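Local coordinates for protein quinone oxidoreductase (Thermus thermophilus, PDB 1IZ0) that probably catalyses the NADPH-dependent reduction of quinones, as a zinc-binding-dehydrogenase-type (medium-chain) oxidoreductase that binds NADPH, at residues D41-M44 with A48-T51; G60-G65 with T295-V300; A105-S110 with L269-G274; T113-L118 with V254-G259; E161-P166 with E172-Y177. All blocks are in the same frame, centred on the assembly; numbering follows the deposited sequence.

Interaction 1: D41-M44 with A48-T51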
# COMPACT_ATOMS: atom_id res chain seq x y z
N ASP A 41 -2.59 9.68 -1.53
CA ASP A 41 -3.58 10.67 -1.14
C ASP A 41 -2.88 12.02 -0.99
O ASP A 41 -3.43 13.06 -1.35
CB ASP A 41 -4.25 10.29 0.18
CG ASP A 41 -5.12 9.05 0.06
OD1 ASP A 41 -6.02 9.03 -0.80
OD2 ASP A 41 -4.91 8.10 0.84
N HIS A 42 -1.67 12.01 -0.45
CA HIS A 42 -0.92 13.24 -0.28
C HIS A 42 -0.57 13.85 -1.63
O HIS A 42 -0.67 15.06 -1.81
CB HIS A 42 0.35 12.99 0.53
CG HIS A 42 1.31 14.15 0.52
ND1 HIS A 42 2.37 14.23 -0.36
CD2 HIS A 42 1.34 15.28 1.26
CE1 HIS A 42 3.03 15.36 -0.15
NE2 HIS A 42 2.42 16.02 0.83
N LEU A 43 -0.16 13.02 -2.58
CA LEU A 43 0.21 13.50 -3.91
C LEU A 43 -0.99 14.03 -4.68
O LEU A 43 -0.87 14.97 -5.47
CB LEU A 43 0.88 12.39 -4.73
CG LEU A 43 2.24 11.93 -4.21
CD1 LEU A 43 2.81 10.85 -5.12
CD2 LEU A 43 3.19 13.13 -4.15
N MSE A 44 -2.15 13.44 -4.44
CA MSE A 44 -3.36 13.87 -5.12
C MSE A 44 -3.82 15.25 -4.67
O MSE A 44 -4.47 15.96 -5.43
CB MSE A 44 -4.48 12.84 -4.92
CG MSE A 44 -4.77 12.05 -6.17
SE MSE A 44 -5.82 10.46 -5.82
CE MSE A 44 -7.43 11.31 -5.14
N ALA A 48 -0.04 16.00 -7.96
CA ALA A 48 1.21 15.37 -8.40
C ALA A 48 1.11 13.85 -8.52
O ALA A 48 2.14 13.17 -8.49
CB ALA A 48 2.33 15.75 -7.45
N TYR A 49 -0.10 13.32 -8.65
CA TYR A 49 -0.26 11.87 -8.75
C TYR A 49 -0.64 11.41 -10.17
O TYR A 49 -1.09 12.21 -10.99
CB TYR A 49 -1.32 11.39 -7.75
CG TYR A 49 -1.37 9.89 -7.57
CD1 TYR A 49 -2.57 9.19 -7.73
CD2 TYR A 49 -0.22 9.17 -7.25
CE1 TYR A 49 -2.61 7.80 -7.57
CE2 TYR A 49 -0.26 7.77 -7.09
CZ TYR A 49 -1.46 7.10 -7.26
OH TYR A 49 -1.52 5.74 -7.11
N LEU A 50 -0.46 10.12 -10.44
CA LEU A 50 -0.80 9.57 -11.75
C LEU A 50 -2.23 9.93 -12.13
O LEU A 50 -2.49 10.33 -13.26
CB LEU A 50 -0.61 8.05 -11.76
CG LEU A 50 0.82 7.53 -11.62
CD1 LEU A 50 1.68 8.12 -12.73
CD2 LEU A 50 1.39 7.89 -10.26
N THR A 51 -3.17 9.79 -11.19
CA THR A 51 -4.56 10.15 -11.44
C THR A 51 -4.71 11.60 -10.99
O THR A 51 -4.24 11.98 -9.92
CB THR A 51 -5.57 9.30 -10.61
OG1 THR A 51 -5.38 9.55 -9.22
CG2 THR A 51 -5.40 7.82 -10.88
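L43 hands its carbonyl to A48 where helix 39-46 runs out, in the GroES-like catalytic domain of this medium-chain reductase; the pairing illustrates how a chain leaving a helix can fold back on the last turn and cover it. At L43 the contact begins with a backbone bond: A48 N donates to L43 O at 2.8 Å, a nearly straight bond (160° at the hydrogen), with the donor 28° off the carbonyl plane. The side chain of L43 stands with CG opposite the carbonyl carbon (chi1 -67°), which sends CD1 obliquely toward CD2 of the Y49 ring, while its CB meets Y49 CB at 3.9 Å and its CD2 lies by A48 CB, the side chains of L43 and Y49 crossing at about a right angle. M44, a selenomethionine, follows with CG against Y49 CB and with its selenium 5.1 Å from the centroid of the Y49 ring, an oblique Met-aromatic contact. The ring is fixed at its far end too, because Y49 OH is hydrogen-bonded to NE1 of W243, whose ring meets it almost perpendicularly. The Y49 side chain also lies about 6 Å from that of the NADPH-binding L244. On the other side of M44's reach, the selenium also comes within 3.5 Å of T51 OG1.

Interaction 2: G60-G65 with T295-V300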
# COMPACT_ATOMS: atom_id res chain seq x y z
N GLY A 60 -9.47 10.45 0.42
CA GLY A 60 -9.76 9.13 0.97
C GLY A 60 -10.19 8.14 -0.09
O GLY A 60 -11.22 8.33 -0.75
N MSE A 61 -9.42 7.07 -0.26
CA MSE A 61 -9.72 6.06 -1.27
C MSE A 61 -9.83 4.66 -0.71
O MSE A 61 -10.38 3.77 -1.36
CB MSE A 61 -8.62 6.05 -2.34
CG MSE A 61 -8.32 7.39 -2.98
SE MSE A 61 -7.01 7.19 -4.39
CE MSE A 61 -5.69 6.17 -3.39
N GLU A 62 -9.28 4.45 0.48
CA GLU A 62 -9.29 3.14 1.12
C GLU A 62 -10.25 3.20 2.30
O GLU A 62 -9.91 3.70 3.37
CB GLU A 62 -7.88 2.80 1.57
CG GLU A 62 -7.65 1.35 1.89
CD GLU A 62 -6.18 1.00 1.93
OE1 GLU A 62 -5.35 1.94 1.98
OE2 GLU A 62 -5.85 -0.20 1.92
N VAL A 63 -11.44 2.65 2.10
CA VAL A 63 -12.48 2.69 3.11
C VAL A 63 -12.92 1.36 3.69
O VAL A 63 -12.80 0.31 3.05
CB VAL A 63 -13.72 3.42 2.51
CG1 VAL A 63 -14.96 3.14 3.34
CG2 VAL A 63 -13.46 4.91 2.47
N VAL A 64 -13.41 1.42 4.92
CA VAL A 64 -13.93 0.26 5.64
C VAL A 64 -15.24 0.73 6.27
O VAL A 64 -15.29 1.79 6.90
CB VAL A 64 -12.97 -0.22 6.74
CG1 VAL A 64 -13.64 -1.26 7.61
CG2 VAL A 64 -11.73 -0.81 6.10
N GLY A 65 -16.31 -0.04 6.09
CA GLY A 65 -17.58 0.37 6.66
C GLY A 65 -18.67 -0.68 6.65
O GLY A 65 -18.45 -1.83 6.24
N THR A 295 5.33 4.23 11.80
CA THR A 295 5.44 2.88 11.25
C THR A 295 4.03 2.36 10.99
O THR A 295 3.08 2.75 11.67
CB THR A 295 6.17 1.91 12.22
OG1 THR A 295 5.51 1.90 13.49
CG2 THR A 295 7.63 2.34 12.42
N GLY A 296 3.89 1.49 10.00
CA GLY A 296 2.58 0.96 9.70
C GLY A 296 1.70 1.94 8.95
O GLY A 296 2.16 2.98 8.49
N LYS A 297 0.42 1.59 8.87
CA LYS A 297 -0.58 2.38 8.16
C LYS A 297 -1.19 3.52 8.97
O LYS A 297 -1.52 3.35 10.14
CB LYS A 297 -1.73 1.45 7.74
CG LYS A 297 -2.73 2.08 6.80
CD LYS A 297 -2.24 1.97 5.37
CE LYS A 297 -3.36 2.27 4.38
NZ LYS A 297 -2.91 1.98 3.00
N VAL A 298 -1.35 4.68 8.33
CA VAL A 298 -1.97 5.83 8.98
C VAL A 298 -3.46 5.63 8.76
O VAL A 298 -3.91 5.50 7.62
CB VAL A 298 -1.57 7.17 8.34
CG1 VAL A 298 -2.37 8.31 8.99
CG2 VAL A 298 -0.07 7.42 8.53
N VAL A 299 -4.23 5.59 9.83
CA VAL A 299 -5.66 5.37 9.73
C VAL A 299 -6.50 6.44 10.42
O VAL A 299 -6.16 6.89 11.51
CB VAL A 299 -6.03 4.00 10.34
CG1 VAL A 299 -7.55 3.82 10.37
CG2 VAL A 299 -5.36 2.88 9.55
N VAL A 300 -7.59 6.83 9.78
CA VAL A 300 -8.51 7.80 10.36
C VAL A 300 -9.73 6.99 10.81
O VAL A 300 -10.32 6.24 10.02
CB VAL A 300 -8.94 8.87 9.34
CG1 VAL A 300 -9.95 9.82 9.98
CG2 VAL A 300 -7.71 9.67 8.87
O HOH W 1 -3.37 -0.82 2.71
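E62 and K297, brought together from strands 62-67 and 297-301, form a buried salt bridge that spans one face of the curled catalytic-domain sheet. The two strands are not paired with each other, strand 27-37 being hydrogen-bonded to both, and the nearest CA atoms of the two segments, those of E62 and V299, stay 9.6 Å apart; only long side chains can close such a gap. E62 reaches out almost fully extended, CG anti to the backbone N (chi1 -164°) and chi2 again near anti, which drives the carboxylate straight across the interval. K297 leaves its strand in the same fashion but kinks at chi2 (85°), and from that bend its chain runs on extended so that the amine arrives from the opposite direction. NZ then meets OE1 at 2.6 Å on the syn side, 20° out of the carboxylate plane. A water molecule closes the other side of the pair, donating to E62 OE2 at 2.7 Å and accepting from K297 NZ at 2.9 Å. Thus both carboxylate oxygens are linked to the same amine, one directly and one through the water.

Further partners complete the site: K297 NZ also bonds to OD1 of N38, and E62 OE2 takes the backbone N of V109 at the start of helix 108-120. Such a network is likely to favour the charged forms of both residues despite their burial. The side chain of K297 lies about 4 Å from that of the NADPH-binding A137. The CE of K297 itself passes 3.1 Å from E62 OE1.

Interaction 3: A105-S110 with L269-G274; sequences AAFPVS and LRPVVG
F107 sets its CG anti to the backbone N (chi1 166°), which turns the ring off to one side, while CB, fixed by the backbone, meets P271. CG of the P271 pyrrolidine comes to 3.7 Å from F107 CB. With the ring turned about CB-CG (chi2 -99°), P271 CG lies at its edge, near the ring plane, and not over a face. P271 CG also approaches the CA of F107, at 4.1 Å, so the proline presses on the backbone of F107 as well as on its side chain.

This is hydrophobic packing between the turn that leads into helix 108-120 and the segment running into strand 273-278, which lies parallel to strand 297-301 in the catalytic-domain sheet. The other corner of the proline serves A106: P271 CB sits 3.9 Å from A106 CB and 3.8 Å from A106 O, which places P271 alongside the peptide that joins A106 to F107. The same A106 methyl comes within 4.2 Å of V272 O. With CA atoms of F107 and P271 only 5.6 Å apart, small and rigid groups suffice to fill the interface.

The F107 ring also meets that of F111, and L265 touches both F107 and P271. A106 rests in addition on K297. Beyond the proline, the V272 side chain points away from this contact and touches T140 of helix 137-148, and the V272 backbone pairs with that of K297.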
# COMPACT_ATOMS: atom_id res chain seq x y z
N ALA A 105 -8.68 -1.45 7.34
CA ALA A 105 -8.37 -0.25 6.55
C ALA A 105 -6.92 -0.22 6.06
O ALA A 105 -6.60 0.49 5.10
CB ALA A 105 -8.65 1.00 7.38
N ALA A 106 -6.06 -0.99 6.71
CA ALA A 106 -4.64 -1.03 6.34
C ALA A 106 -4.32 -2.18 5.40
O ALA A 106 -3.15 -2.43 5.10
CB ALA A 106 -3.80 -1.15 7.61
N PHE A 107 -5.35 -2.86 4.92
CA PHE A 107 -5.14 -4.01 4.05
C PHE A 107 -5.18 -3.87 2.52
O PHE A 107 -4.21 -4.19 1.84
CB PHE A 107 -6.10 -5.13 4.47
CG PHE A 107 -6.23 -6.25 3.46
CD1 PHE A 107 -7.30 -6.29 2.57
CD2 PHE A 107 -5.26 -7.25 3.38
CE1 PHE A 107 -7.40 -7.31 1.62
CE2 PHE A 107 -5.35 -8.27 2.44
CZ PHE A 107 -6.43 -8.30 1.55
N PRO A 108 -6.31 -3.39 1.95
CA PRO A 108 -6.46 -3.24 0.49
C PRO A 108 -5.27 -2.79 -0.35
O PRO A 108 -4.69 -3.58 -1.10
CB PRO A 108 -7.64 -2.28 0.37
CG PRO A 108 -8.46 -2.61 1.58
CD PRO A 108 -7.41 -2.71 2.66
N VAL A 109 -4.91 -1.53 -0.25
CA VAL A 109 -3.81 -1.01 -1.05
C VAL A 109 -2.46 -1.70 -0.84
O VAL A 109 -1.85 -2.16 -1.81
CB VAL A 109 -3.62 0.50 -0.81
CG1 VAL A 109 -2.41 1.01 -1.59
CG2 VAL A 109 -4.88 1.24 -1.21
N SER A 110 -2.01 -1.80 0.40
CA SER A 110 -0.71 -2.40 0.70
C SER A 110 -0.56 -3.85 0.24
O SER A 110 0.38 -4.19 -0.48
CB SER A 110 -0.42 -2.32 2.20
OG SER A 110 -0.54 -0.99 2.67
N LEU A 269 -1.57 -13.22 7.56
CA LEU A 269 -1.44 -11.85 7.08
C LEU A 269 -2.15 -10.90 8.04
O LEU A 269 -3.38 -10.90 8.13
CB LEU A 269 -2.02 -11.70 5.67
CG LEU A 269 -1.34 -12.57 4.60
CD1 LEU A 269 -1.93 -12.26 3.22
CD2 LEU A 269 0.16 -12.30 4.60
N ARG A 270 -1.36 -10.11 8.76
CA ARG A 270 -1.92 -9.17 9.72
C ARG A 270 -1.44 -7.75 9.43
O ARG A 270 -0.32 -7.37 9.80
CB ARG A 270 -1.51 -9.56 11.15
CG ARG A 270 -1.92 -10.98 11.60
CD ARG A 270 -3.44 -11.15 11.58
NE ARG A 270 -4.13 -10.20 12.46
CZ ARG A 270 -4.26 -10.34 13.78
NH1 ARG A 270 -3.75 -11.40 14.40
NH2 ARG A 270 -4.89 -9.41 14.49
N PRO A 271 -2.28 -6.95 8.76
CA PRO A 271 -1.94 -5.56 8.42
C PRO A 271 -1.48 -4.81 9.67
O PRO A 271 -2.10 -4.93 10.73
CB PRO A 271 -3.26 -5.01 7.89
CG PRO A 271 -3.93 -6.23 7.31
CD PRO A 271 -3.66 -7.28 8.35
N VAL A 272 -0.40 -4.05 9.54
CA VAL A 272 0.13 -3.29 10.67
C VAL A 272 -0.48 -1.90 10.75
O VAL A 272 -0.23 -1.05 9.89
CB VAL A 272 1.66 -3.14 10.57
CG1 VAL A 272 2.20 -2.45 11.82
CG2 VAL A 272 2.31 -4.50 10.41
N VAL A 273 -1.28 -1.66 11.78
CA VAL A 273 -1.90 -0.35 11.97
C VAL A 273 -0.91 0.56 12.69
O VAL A 273 -0.28 0.16 13.67
CB VAL A 273 -3.17 -0.45 12.85
CG1 VAL A 273 -3.81 0.93 12.98
CG2 VAL A 273 -4.16 -1.45 12.25
N GLY A 274 -0.75 1.78 12.19
CA GLY A 274 0.17 2.70 12.82
C GLY A 274 -0.60 3.77 13.58
O GLY A 274 -1.49 3.45 14.37

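Interaction 4: T113-L118 with V254-G259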
# COMPACT_ATOMS: atom_id res chain seq x y z
N THR A 113 -0.99 -4.36 -3.56
CA THR A 113 0.21 -3.83 -4.21
C THR A 113 1.38 -4.80 -4.10
O THR A 113 2.08 -5.06 -5.08
CB THR A 113 0.64 -2.49 -3.59
OG1 THR A 113 -0.33 -1.48 -3.91
CG2 THR A 113 2.01 -2.07 -4.13
N ALA A 114 1.60 -5.32 -2.89
CA ALA A 114 2.71 -6.25 -2.67
C ALA A 114 2.54 -7.54 -3.46
O ALA A 114 3.46 -7.99 -4.13
CB ALA A 114 2.84 -6.56 -1.17
N TYR A 115 1.36 -8.14 -3.36
CA TYR A 115 1.10 -9.39 -4.06
C TYR A 115 1.16 -9.23 -5.58
O TYR A 115 1.84 -9.99 -6.26
CB TYR A 115 -0.26 -9.96 -3.65
CG TYR A 115 -0.62 -11.24 -4.39
CD1 TYR A 115 -1.31 -11.19 -5.60
CD2 TYR A 115 -0.22 -12.49 -3.91
CE1 TYR A 115 -1.59 -12.35 -6.31
CE2 TYR A 115 -0.49 -13.66 -4.61
CZ TYR A 115 -1.18 -13.58 -5.81
OH TYR A 115 -1.43 -14.73 -6.53
N LEU A 116 0.44 -8.24 -6.11
CA LEU A 116 0.43 -8.04 -7.55
C LEU A 116 1.81 -7.65 -8.08
O LEU A 116 2.15 -7.94 -9.23
CB LEU A 116 -0.62 -6.99 -7.94
CG LEU A 116 -2.06 -7.49 -7.79
CD1 LEU A 116 -3.04 -6.34 -7.93
CD2 LEU A 116 -2.33 -8.57 -8.84
N ALA A 117 2.60 -6.98 -7.25
CA ALA A 117 3.94 -6.58 -7.66
C ALA A 117 4.81 -7.83 -7.76
O ALA A 117 5.51 -8.04 -8.75
CB ALA A 117 4.53 -5.59 -6.65
N LEU A 118 4.76 -8.67 -6.72
CA LEU A 118 5.56 -9.89 -6.72
C LEU A 118 5.03 -10.86 -7.77
O LEU A 118 5.81 -11.50 -8.50
CB LEU A 118 5.54 -10.53 -5.33
CG LEU A 118 6.30 -9.75 -4.24
CD1 LEU A 118 5.80 -10.13 -2.86
CD2 LEU A 118 7.80 -10.01 -4.38
N VAL A 254 -7.44 -9.59 -10.03
CA VAL A 254 -8.01 -9.37 -8.71
C VAL A 254 -8.47 -10.67 -8.06
O VAL A 254 -8.03 -11.01 -6.96
CB VAL A 254 -9.20 -8.40 -8.79
CG1 VAL A 254 -9.89 -8.31 -7.43
CG2 VAL A 254 -8.71 -7.04 -9.23
N GLU A 255 -9.36 -11.39 -8.73
CA GLU A 255 -9.88 -12.65 -8.20
C GLU A 255 -8.73 -13.55 -7.73
O GLU A 255 -8.78 -14.12 -6.64
CB GLU A 255 -10.71 -13.36 -9.26
N GLU A 256 -7.70 -13.66 -8.56
CA GLU A 256 -6.54 -14.50 -8.25
C GLU A 256 -5.85 -13.99 -6.97
O GLU A 256 -5.57 -14.76 -6.05
CB GLU A 256 -5.55 -14.45 -9.42
CG GLU A 256 -4.73 -15.71 -9.64
CD GLU A 256 -3.99 -16.17 -8.40
OE1 GLU A 256 -4.64 -16.68 -7.46
OE2 GLU A 256 -2.75 -16.03 -8.37
N ALA A 257 -5.59 -12.69 -6.92
CA ALA A 257 -4.94 -12.09 -5.76
C ALA A 257 -5.78 -12.29 -4.50
O ALA A 257 -5.26 -12.68 -3.46
CB ALA A 257 -4.71 -10.61 -6.00
N LEU A 258 -7.07 -12.03 -4.60
CA LEU A 258 -7.93 -12.18 -3.43
C LEU A 258 -8.05 -13.64 -3.03
O LEU A 258 -8.20 -13.96 -1.85
CB LEU A 258 -9.31 -11.58 -3.69
CG LEU A 258 -9.28 -10.06 -3.92
CD1 LEU A 258 -10.71 -9.52 -3.95
CD2 LEU A 258 -8.48 -9.38 -2.81
N GLY A 259 -7.97 -14.53 -4.01
CA GLY A 259 -8.06 -15.94 -3.71
C GLY A 259 -6.87 -16.38 -2.89
O GLY A 259 -6.90 -17.41 -2.20
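Helices 108-120 and 251-261 cross steeply here, the axes of their short segments 10.3 Å apart at closest approach and 114° between their N-to-C directions, with Y115 and A257 as the nearest pair of CA atoms (6.8 Å). Y115 supplies the bulk that bridges them. Its CG is anti to the backbone N (chi1 177°), an orientation that extends the ring across the gap until CD1 comes 3.5 Å from A257 CB and CE1 lies 3.4 Å from A257 CA. The approach to A257 is oblique, and alanine's small methyl is what lets the ring come so near the other helix backbone. Beyond it, Y115 OH is 2.6 Å from E256 OE2. That oxygen lies in the plane of the ring, at its edge, while the carboxylate itself is turned 77° from the ring; the chain of E256 reaches there by bending at chi2.

The interface is a helix-helix packing in which the long helix 108-120, which also lies against helix 137-148 of the nucleotide-binding part, packs across helix 251-261. L116 adds a second, lighter touch, CD2 standing 4.2 Å from A257 CB, and its side chain also meets F242 and L244, both NADPH-binding residues. Replacing Y115 by an alanine would probably open a gap beside A257 and leave E256 OE2 without the hydroxyl beside it. The ring of F260 also meets that of Y115.

Interaction 5: E161-P166 with E172-Y177. With SO4 (sulfate ion), chain B.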
# COMPACT_ATOMS: atom_id res chain seq x y z
N GLU A 161 16.21 1.57 14.64
CA GLU A 161 15.00 1.35 15.43
C GLU A 161 13.80 0.90 14.59
O GLU A 161 12.76 0.53 15.15
CB GLU A 161 14.63 2.61 16.20
CG GLU A 161 14.01 3.70 15.34
CD GLU A 161 13.58 4.91 16.15
OE1 GLU A 161 14.46 5.59 16.72
OE2 GLU A 161 12.36 5.18 16.22
N LYS A 162 13.93 0.93 13.27
CA LYS A 162 12.82 0.51 12.40
C LYS A 162 12.98 -0.93 11.91
O LYS A 162 12.09 -1.46 11.24
CB LYS A 162 12.72 1.43 11.18
CG LYS A 162 12.30 2.85 11.49
CD LYS A 162 12.15 3.64 10.20
CE LYS A 162 11.61 5.04 10.47
NZ LYS A 162 11.60 5.85 9.23
N LEU A 163 14.09 -1.55 12.25
CA LEU A 163 14.39 -2.90 11.79
C LEU A 163 13.76 -4.07 12.57
O LEU A 163 13.58 -5.15 12.01
CB LEU A 163 15.90 -3.08 11.73
CG LEU A 163 16.61 -2.02 10.88
CD1 LEU A 163 18.11 -2.27 10.92
CD2 LEU A 163 16.09 -2.08 9.45
N ALA A 164 13.44 -3.85 13.84
CA ALA A 164 12.85 -4.91 14.65
C ALA A 164 11.52 -5.46 14.10
O ALA A 164 11.30 -6.67 14.10
CB ALA A 164 12.65 -4.42 16.07
N LEU A 165 10.65 -4.58 13.61
CA LEU A 165 9.35 -5.01 13.09
C LEU A 165 9.46 -5.94 11.86
O LEU A 165 8.86 -7.02 11.83
CB LEU A 165 8.50 -3.79 12.72
CG LEU A 165 7.08 -3.70 13.26
CD1 LEU A 165 6.28 -2.70 12.39
CD2 LEU A 165 6.41 -5.07 13.24
N PRO A 166 10.19 -5.51 10.82
CA PRO A 166 10.34 -6.34 9.62
C PRO A 166 10.95 -7.70 9.96
O PRO A 166 10.55 -8.73 9.42
CB PRO A 166 11.27 -5.51 8.74
CG PRO A 166 10.98 -4.10 9.17
CD PRO A 166 10.88 -4.21 10.66
N GLU A 172 14.53 -12.48 6.73
CA GLU A 172 15.72 -13.29 7.03
C GLU A 172 16.78 -12.39 7.67
O GLU A 172 17.51 -12.80 8.58
CB GLU A 172 16.25 -13.94 5.74
CG GLU A 172 17.50 -14.79 5.88
CD GLU A 172 17.80 -15.62 4.62
OE1 GLU A 172 18.99 -15.77 4.27
OE2 GLU A 172 16.86 -16.12 3.98
N GLU A 173 16.86 -11.16 7.19
CA GLU A 173 17.78 -10.17 7.74
C GLU A 173 17.14 -8.82 7.53
O GLU A 173 16.34 -8.65 6.61
CB GLU A 173 19.14 -10.21 7.03
CG GLU A 173 19.98 -11.44 7.33
CD GLU A 173 21.43 -11.28 6.88
OE1 GLU A 173 21.65 -10.90 5.71
OE2 GLU A 173 22.34 -11.54 7.68
N ALA A 174 17.48 -7.86 8.39
CA ALA A 174 16.95 -6.50 8.29
C ALA A 174 18.17 -5.59 8.32
O ALA A 174 19.09 -5.83 9.11
CB ALA A 174 16.02 -6.20 9.46
N ALA A 175 18.20 -4.57 7.48
CA ALA A 175 19.37 -3.70 7.44
C ALA A 175 19.07 -2.25 7.09
O ALA A 175 18.05 -1.94 6.48
CB ALA A 175 20.38 -4.26 6.46
N THR A 176 19.96 -1.34 7.49
CA THR A 176 19.78 0.06 7.18
C THR A 176 20.19 0.20 5.72
O THR A 176 20.93 -0.63 5.19
CB THR A 176 20.67 0.96 8.04
OG1 THR A 176 22.04 0.58 7.85
CG2 THR A 176 20.30 0.84 9.52
N TYR A 177 19.71 1.25 5.05
CA TYR A 177 20.04 1.43 3.65
C TYR A 177 21.54 1.40 3.37
O TYR A 177 21.98 0.84 2.37
CB TYR A 177 19.42 2.73 3.13
CG TYR A 177 17.90 2.71 3.15
CD1 TYR A 177 17.20 1.66 2.56
CD2 TYR A 177 17.17 3.73 3.76
CE1 TYR A 177 15.81 1.62 2.59
CE2 TYR A 177 15.78 3.70 3.79
CZ TYR A 177 15.10 2.64 3.21
OH TYR A 177 13.71 2.59 3.24
S SO4 B . 12.18 4.70 5.76
O1 SO4 B . 10.58 4.41 5.86
O2 SO4 B . 12.80 3.55 6.40
O3 SO4 B . 12.53 4.84 4.50
O4 SO4 B . 12.34 5.86 6.59
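The NADPH site of the Rossmann-type domain includes K162 and Y177, and in this apo model a sulfate lies between them, at the end of a beta-alpha-beta unit made by strand 152-157, helix 164-168 and strand 173-176. L163 packs segment 161-166 onto strand 173-176. Its CB meets A174 CB at 3.9 Å, and the methyl of A174 lies by L163 O as well. CG of L163 stands opposite the carbonyl carbon (chi1 -55°), which lays the two methyls against the strand backbone: CD2 comes 3.6 Å from A175 O, and CD1 faces the A175 backbone and T176 CG2.

The polar end of the contact is bound to the anion. K162 stretches its whole extended chain to donate from NZ to sulfate O4 at 2.7 Å; NZ is also bonded to the carbonyl of R292. Y177 donates from OH to sulfate O3 at 2.8 Å, with O3 at the ring edge and in its plane, and the same hydroxyl is bonded to A133 N. S158 OG adds a further bond to the sulfate.

A phenylalanine in place of Y177 would probably leave sulfate O3 without this donor and the backbone N of A133 without its mate, the ring set free to shift at its end. Since K162, Y177 and S158 all bind NADPH in another crystal of this protein, the sulfate probably marks where a phosphate group of the cofactor sits, and the lysine charge suits such an anion.

The five contacts trace a path from the catalytic domain to the cofactor domain. Interactions 1 and 2 touch, with the selenium atoms of M44 and M61 3.8 Å apart, and interaction 2 joins interaction 3: K297 O lies 2.7 Å from G274 N, a probable hydrogen bond, while their centres are about 8 Å apart. Interactions 3 and 4 share helix 108-120, which carries the sheet junction on to the helix pair. Interaction 5 stands farthest out, its centre about 29 Å from that of interaction 1; it reaches interaction 3 through V272 CG1 and L165 CD1, 4.1 Å apart. It holds NADPH-binding residues itself; the others have side chains about 4 to 6 Å from such residues.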